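Xylose isomerase domain protein TIM barrel (Planctomyces limnophilus, PDB 3TVA) binds a magnesium ion in a xylose isomerase-like TIM barrel and may act as an isomerase. Local coordinates at residues A[11-16]-A[256-261]; A[180-185]-A[209-214]. One frame throughout, in Å; residues are numbered along the deposited sequence.

Interactions 1 and 2 belong to one curved sheet, the wall of a TIM barrel, and their centres lie about 9 Å apart. Strands 256-258 and 207-216 are neighbours, so the two contacts join directly: Thr257 O lies 2.7 Å from Cys212 N and Glu259 N lies 3.1 Å from Cys212 O, both probable hydrogen bonds. Interaction 1 pairs the first barrel strand with the last in parallel, whereas interaction 2 pairs two parallel strands that the chain reaches in between. Both deliver ligands to one magnesium ion, Glu259 from 256-261 and Asp184 and His211 from interaction 2, with Glu259 OE1 3.5 Å from His211 ND1; Glu158 completes the four protein ligands.

Interaction 1: residues A[11-16]-A[256-261]; sequences WPIGVF and LTIERE. With MG (magnesium ion), chain C.
Leu256 lies against Trp11 where the first and last strands of the TIM barrel pair in parallel and close it. Leu256 CD2 sits 3.9 Å from the centroid of the five-membered ring, only 8° off its normal, a CH-pi contact over the face; CD1 meets Trp11 CB at 3.7 Å. In Leu256, chi1 of -57° sets CG beside its own backbone N, facing Trp11, and both methyls then reach the indole side chain. With an alanine at Trp11, Leu256 would probably lose the indole face under its CD2, and Tyr252 O its N-H partner. Beyond this pair four backbone hydrogen bonds tie the strands: Leu256 N donates to Pro12 O (2.9 Å), Gly14 N to Leu256 O, Ile258 N to Gly14 O, and Phe16 N to Ile258 O. Ile13 CG2 touches Ile258 CD1 at 3.8 Å on the face covered by helix 266-287, while Thr257 turns to the other face, its CG2 3.6 Å from Val15 C. A water links Phe16 O and Arg260 N. Glu259 OE1 binds the magnesium ion at 2.5 Å, and its extended chain places OE2 3.9 Å above the plane of the Phe16 ring, over the centre, with ring and carboxylate planes 54° apart.

Interaction 2: residues A[180-185]-A[209-214]; sequences GINFDP and SIHCKD. With MG (magnesium ion), chain C.
Asp184 and His211 both bind the magnesium ion, Asp184 through OD2 at 2.4 Å and His211 through ND1 at 2.5 Å. The same OD2 takes part in a salt bridge: Lys213 NZ donates to it at 2.9 Å, on the syn side but 31° out of the carboxylate plane. Bends at chi2 and chi3 of the lysine return its ammonium to that oxygen, so OD2 is shared between two cations. Asp184 OD1 caps a backbone N of the following helix. Among neutral polar contacts, Ser209 OG donates to Asn182 OD1 at 2.6 Å, in the carbonyl plane and on a lone pair. The metal ligands lie toward the C-terminal ends of adjacent parallel strands, the usual active-site end of a TIM barrel. Backbone bonds join the strands, with His211 N to Phe183 O the straightest (2.8 Å, 170°) and Ser209 N to Ile181 O weak. Over the His211 ring, Asn182 ND2 stands 3.0 Å above the plane, at its centre, the amide turned 62° from the ring; ND2 donates to Glu158 and His211 NE2 pairs with Gln39. Apolar contact is slight on the opposite sheet face, where Phe183 CB meets Ile210 CG2 at 4.2 Å.

Interaction 1: residues A[11-16]-A[256-261]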
loop_
_atom_site.group_PDB
_atom_site.type_symbol
_atom_site.label_atom_id
_atom_site.label_comp_id
_atom_site.label_asym_id
_atom_site.label_seq_id
_atom_site.Cartn_x
_atom_site.Cartn_y
_atom_site.Cartn_z
ATOM N N TRP A 11 2.148 7.004 15.624
ATOM C CA TRP A 11 0.976 6.994 14.756
ATOM C C TRP A 11 0.631 8.355 14.139
ATOM O O TRP A 11 -0.520 8.769 14.198
ATOM C CB TRP A 11 -0.235 6.459 15.540
ATOM C CG TRP A 11 -0.197 4.972 15.779
ATOM C CD1 TRP A 11 0.780 4.098 15.380
ATOM C CD2 TRP A 11 -1.188 4.186 16.451
ATOM N NE1 TRP A 11 0.460 2.819 15.772
ATOM C CE2 TRP A 11 -0.748 2.843 16.421
ATOM C CE3 TRP A 11 -2.410 4.484 17.066
ATOM C CZ2 TRP A 11 -1.481 1.804 16.987
ATOM C CZ3 TRP A 11 -3.135 3.452 17.640
ATOM C CH2 TRP A 11 -2.665 2.126 17.600
ATOM N N PRO A 12 1.619 9.050 13.534
ATOM C CA PRO A 12 1.194 10.265 12.823
ATOM C C PRO A 12 0.220 9.851 11.728
ATOM O O PRO A 12 0.377 8.780 11.153
ATOM C CB PRO A 12 2.495 10.794 12.204
ATOM C CG PRO A 12 3.366 9.567 12.040
ATOM C CD PRO A 12 3.022 8.694 13.245
ATOM N N ILE A 13 -0.822 10.633 11.510
ATOM C CA ILE A 13 -1.803 10.285 10.491
ATOM C C ILE A 13 -1.331 10.725 9.100
ATOM O O ILE A 13 -0.591 11.701 8.961
ATOM C CB ILE A 13 -3.220 10.768 10.878
ATOM C CG1 ILE A 13 -3.803 9.798 11.912
ATOM C CG2 ILE A 13 -4.150 10.810 9.674
ATOM C CD1 ILE A 13 -4.125 10.411 13.216
ATOM N N GLY A 14 -1.741 9.995 8.073
ATOM C CA GLY A 14 -1.328 10.330 6.731
ATOM C C GLY A 14 -2.460 10.040 5.786
ATOM O O GLY A 14 -3.485 9.472 6.179
ATOM N N VAL A 15 -2.315 10.507 4.553
ATOM C CA VAL A 15 -3.260 10.153 3.511
ATOM C C VAL A 15 -2.484 9.686 2.293
ATOM O O VAL A 15 -1.321 10.053 2.092
ATOM C CB VAL A 15 -4.214 11.319 3.131
ATOM C CG1 VAL A 15 -5.005 11.797 4.363
ATOM C CG2 VAL A 15 -3.435 12.464 2.502
ATOM N N PHE A 16 -3.127 8.848 1.494
ATOM C CA PHE A 16 -2.499 8.317 0.307
ATOM C C PHE A 16 -2.783 9.325 -0.806
ATOM O O PHE A 16 -3.933 9.644 -1.073
ATOM C CB PHE A 16 -3.048 6.915 -0.004
ATOM C CG PHE A 16 -2.353 6.240 -1.140
ATOM C CD1 PHE A 16 -1.344 5.318 -0.902
ATOM C CD2 PHE A 16 -2.697 6.533 -2.451
ATOM C CE1 PHE A 16 -0.686 4.694 -1.954
ATOM C CE2 PHE A 16 -2.043 5.909 -3.514
ATOM C CZ PHE A 16 -1.041 4.982 -3.256
ATOM N N LEU A 256 -0.226 6.118 10.252
ATOM C CA LEU A 256 -1.486 5.486 9.895
ATOM C C LEU A 256 -1.950 6.177 8.627
ATOM O O LEU A 256 -2.446 7.303 8.672
ATOM C CB LEU A 256 -2.515 5.714 11.007
ATOM C CG LEU A 256 -2.151 5.246 12.429
ATOM C CD1 LEU A 256 -3.230 5.667 13.447
ATOM C CD2 LEU A 256 -1.939 3.731 12.469
ATOM N N THR A 257 -1.850 5.486 7.497
ATOM C CA THR A 257 -2.109 6.143 6.234
ATOM C C THR A 257 -3.503 5.803 5.734
ATOM O O THR A 257 -3.785 4.664 5.349
ATOM C CB THR A 257 -1.065 5.778 5.154
ATOM O OG1 THR A 257 0.259 5.959 5.675
ATOM C CG2 THR A 257 -1.260 6.660 3.910
ATOM N N ILE A 258 -4.369 6.807 5.741
ATOM C CA ILE A 258 -5.732 6.646 5.275
ATOM C C ILE A 258 -5.762 6.522 3.758
ATOM O O ILE A 258 -5.204 7.350 3.030
ATOM C CB ILE A 258 -6.607 7.857 5.658
ATOM C CG1 ILE A 258 -6.511 8.148 7.152
ATOM C CG2 ILE A 258 -8.046 7.623 5.239
ATOM C CD1 ILE A 258 -7.018 9.549 7.532
ATOM N N GLU A 259 -6.430 5.486 3.281
ATOM C CA GLU A 259 -6.634 5.328 1.860
ATOM C C GLU A 259 -8.122 5.204 1.576
ATOM O O GLU A 259 -8.788 4.355 2.155
ATOM C CB GLU A 259 -5.914 4.087 1.345
ATOM C CG GLU A 259 -6.026 3.955 -0.170
ATOM C CD GLU A 259 -5.279 2.745 -0.679
ATOM O OE1 GLU A 259 -5.533 1.659 -0.143
ATOM O OE2 GLU A 259 -4.430 2.888 -1.583
ATOM N N ARG A 260 -8.657 6.072 0.725
ATOM C CA ARG A 260 -10.042 5.915 0.294
ATOM C C ARG A 260 -10.084 6.096 -1.204
ATOM O O ARG A 260 -9.918 7.229 -1.701
ATOM C CB ARG A 260 -10.905 6.978 0.967
ATOM C CG ARG A 260 -12.373 6.936 0.594
ATOM C CD ARG A 260 -13.171 6.033 1.528
ATOM N NE ARG A 260 -14.582 6.021 1.157
ATOM C CZ ARG A 260 -15.124 5.166 0.295
ATOM N NH1 ARG A 260 -14.369 4.236 -0.295
ATOM N NH2 ARG A 260 -16.423 5.245 0.016
ATOM N N GLU A 261 -10.375 5.040 -1.961
ATOM C CA GLU A 261 -10.185 5.274 -3.369
ATOM C C GLU A 261 -11.534 5.502 -4.010
ATOM O O GLU A 261 -12.164 4.580 -4.518
ATOM C CB GLU A 261 -9.564 4.012 -3.975
ATOM C CG GLU A 261 -8.508 3.350 -3.091
ATOM C CD GLU A 261 -7.904 2.098 -3.727
ATOM O OE1 GLU A 261 -8.394 0.987 -3.423
ATOM O OE2 GLU A 261 -6.940 2.221 -4.521
HETATM MG MG MG C . -3.935 -0.189 0.152
HETATM O O HOH W 1 -6.722 8.027 -0.640
#

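Interaction 2: residues A[180-185]-A[209-214]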
loop_
_atom_site.group_PDB
_atom_site.type_symbol
_atom_site.label_atom_id
_atom_site.label_comp_id
_atom_site.label_asym_id
_atom_site.label_seq_id
_atom_site.Cartn_x
_atom_site.Cartn_y
_atom_site.Cartn_z
ATOM N N GLY A 180 9.441 -6.071 3.153
ATOM C CA GLY A 180 8.455 -5.886 4.195
ATOM C C GLY A 180 7.070 -5.792 3.589
ATOM O O GLY A 180 6.868 -6.067 2.400
ATOM N N ILE A 181 6.104 -5.466 4.431
ATOM C CA ILE A 181 4.701 -5.434 4.043
ATOM C C ILE A 181 4.099 -4.058 4.299
ATOM O O ILE A 181 4.370 -3.441 5.340
ATOM C CB ILE A 181 3.918 -6.473 4.873
ATOM C CG1 ILE A 181 4.295 -7.895 4.431
ATOM C CG2 ILE A 181 2.393 -6.240 4.783
ATOM C CD1 ILE A 181 3.742 -8.960 5.359
ATOM N N ASN A 182 3.318 -3.560 3.341
ATOM C CA ASN A 182 2.362 -2.500 3.644
ATOM C C ASN A 182 1.026 -3.168 3.907
ATOM O O ASN A 182 0.371 -3.662 2.973
ATOM C CB ASN A 182 2.202 -1.511 2.484
ATOM C CG ASN A 182 1.279 -0.347 2.849
ATOM O OD1 ASN A 182 1.707 0.632 3.474
ATOM N ND2 ASN A 182 -0.000 -0.459 2.482
ATOM N N PHE A 183 0.591 -3.155 5.160
ATOM C CA PHE A 183 -0.589 -3.928 5.510
ATOM C C PHE A 183 -1.877 -3.155 5.226
ATOM O O PHE A 183 -2.047 -2.008 5.674
ATOM C CB PHE A 183 -0.553 -4.400 6.970
ATOM C CG PHE A 183 -1.585 -5.464 7.273
ATOM C CD1 PHE A 183 -2.817 -5.126 7.803
ATOM C CD2 PHE A 183 -1.330 -6.803 6.981
ATOM C CE1 PHE A 183 -3.782 -6.104 8.054
ATOM C CE2 PHE A 183 -2.284 -7.790 7.230
ATOM C CZ PHE A 183 -3.509 -7.443 7.760
ATOM N N ASP A 184 -2.767 -3.786 4.466
ATOM C CA ASP A 184 -4.084 -3.222 4.144
ATOM C C ASP A 184 -5.204 -4.210 4.475
ATOM O O ASP A 184 -5.476 -5.120 3.706
ATOM C CB ASP A 184 -4.194 -2.769 2.686
ATOM C CG ASP A 184 -5.542 -2.096 2.386
ATOM O OD1 ASP A 184 -6.562 -2.396 3.037
ATOM O OD2 ASP A 184 -5.602 -1.232 1.505
ATOM N N PRO A 185 -5.821 -4.070 5.647
ATOM C CA PRO A 185 -6.840 -5.056 6.043
ATOM C C PRO A 185 -8.066 -5.103 5.116
ATOM O O PRO A 185 -8.669 -6.168 4.965
ATOM C CB PRO A 185 -7.236 -4.592 7.440
ATOM C CG PRO A 185 -7.021 -3.094 7.405
ATOM C CD PRO A 185 -5.872 -2.840 6.457
ATOM N N SER A 209 4.580 -0.637 7.168
ATOM C CA SER A 209 3.715 0.521 6.930
ATOM C C SER A 209 2.306 -0.003 6.797
ATOM O O SER A 209 2.114 -1.198 6.606
ATOM C CB SER A 209 4.134 1.341 5.694
ATOM O OG SER A 209 4.066 0.564 4.511
ATOM N N ILE A 210 1.305 0.855 6.911
ATOM C CA ILE A 210 -0.062 0.342 6.839
ATOM C C ILE A 210 -0.995 1.297 6.124
ATOM O O ILE A 210 -0.727 2.490 6.031
ATOM C CB ILE A 210 -0.665 0.074 8.243
ATOM C CG1 ILE A 210 -0.858 1.385 8.988
ATOM C CG2 ILE A 210 0.216 -0.894 9.085
ATOM C CD1 ILE A 210 -2.231 1.533 9.570
ATOM N N HIS A 211 -2.100 0.750 5.625
ATOM C CA HIS A 211 -3.204 1.554 5.146
ATOM C C HIS A 211 -4.411 1.374 6.055
ATOM O O HIS A 211 -4.703 0.263 6.516
ATOM C CB HIS A 211 -3.525 1.202 3.690
ATOM C CG HIS A 211 -2.480 1.681 2.731
ATOM N ND1 HIS A 211 -2.391 1.239 1.431
ATOM C CD2 HIS A 211 -1.465 2.566 2.893
ATOM C CE1 HIS A 211 -1.366 1.816 0.831
ATOM N NE2 HIS A 211 -0.788 2.632 1.695
ATOM N N CYS A 212 -5.084 2.481 6.350
ATOM C CA CYS A 212 -6.350 2.416 7.048
ATOM C C CYS A 212 -7.437 2.580 6.014
ATOM O O CYS A 212 -7.632 3.667 5.465
ATOM C CB CYS A 212 -6.456 3.521 8.100
ATOM S SG CYS A 212 -5.295 3.251 9.458
ATOM N N LYS A 213 -8.137 1.482 5.761
ATOM C CA LYS A 213 -9.186 1.439 4.755
ATOM C C LYS A 213 -10.194 0.407 5.252
ATOM O O LYS A 213 -9.834 -0.487 6.023
ATOM C CB LYS A 213 -8.609 1.033 3.394
ATOM C CG LYS A 213 -9.586 1.261 2.249
ATOM C CD LYS A 213 -9.449 0.226 1.150
ATOM C CE LYS A 213 -8.209 0.404 0.364
ATOM N NZ LYS A 213 -7.778 -0.873 -0.308
ATOM N N ASP A 214 -11.452 0.518 4.832
ATOM C CA ASP A 214 -12.486 -0.388 5.341
ATOM C C ASP A 214 -13.296 -0.988 4.188
ATOM O O ASP A 214 -13.366 -0.409 3.100
ATOM C CB ASP A 214 -13.413 0.362 6.311
ATOM C CG ASP A 214 -14.019 -0.547 7.392
ATOM O OD1 ASP A 214 -13.979 -1.794 7.261
ATOM O OD2 ASP A 214 -14.554 0.001 8.380
HETATM MG MG MG C . -3.935 -0.189 0.152
#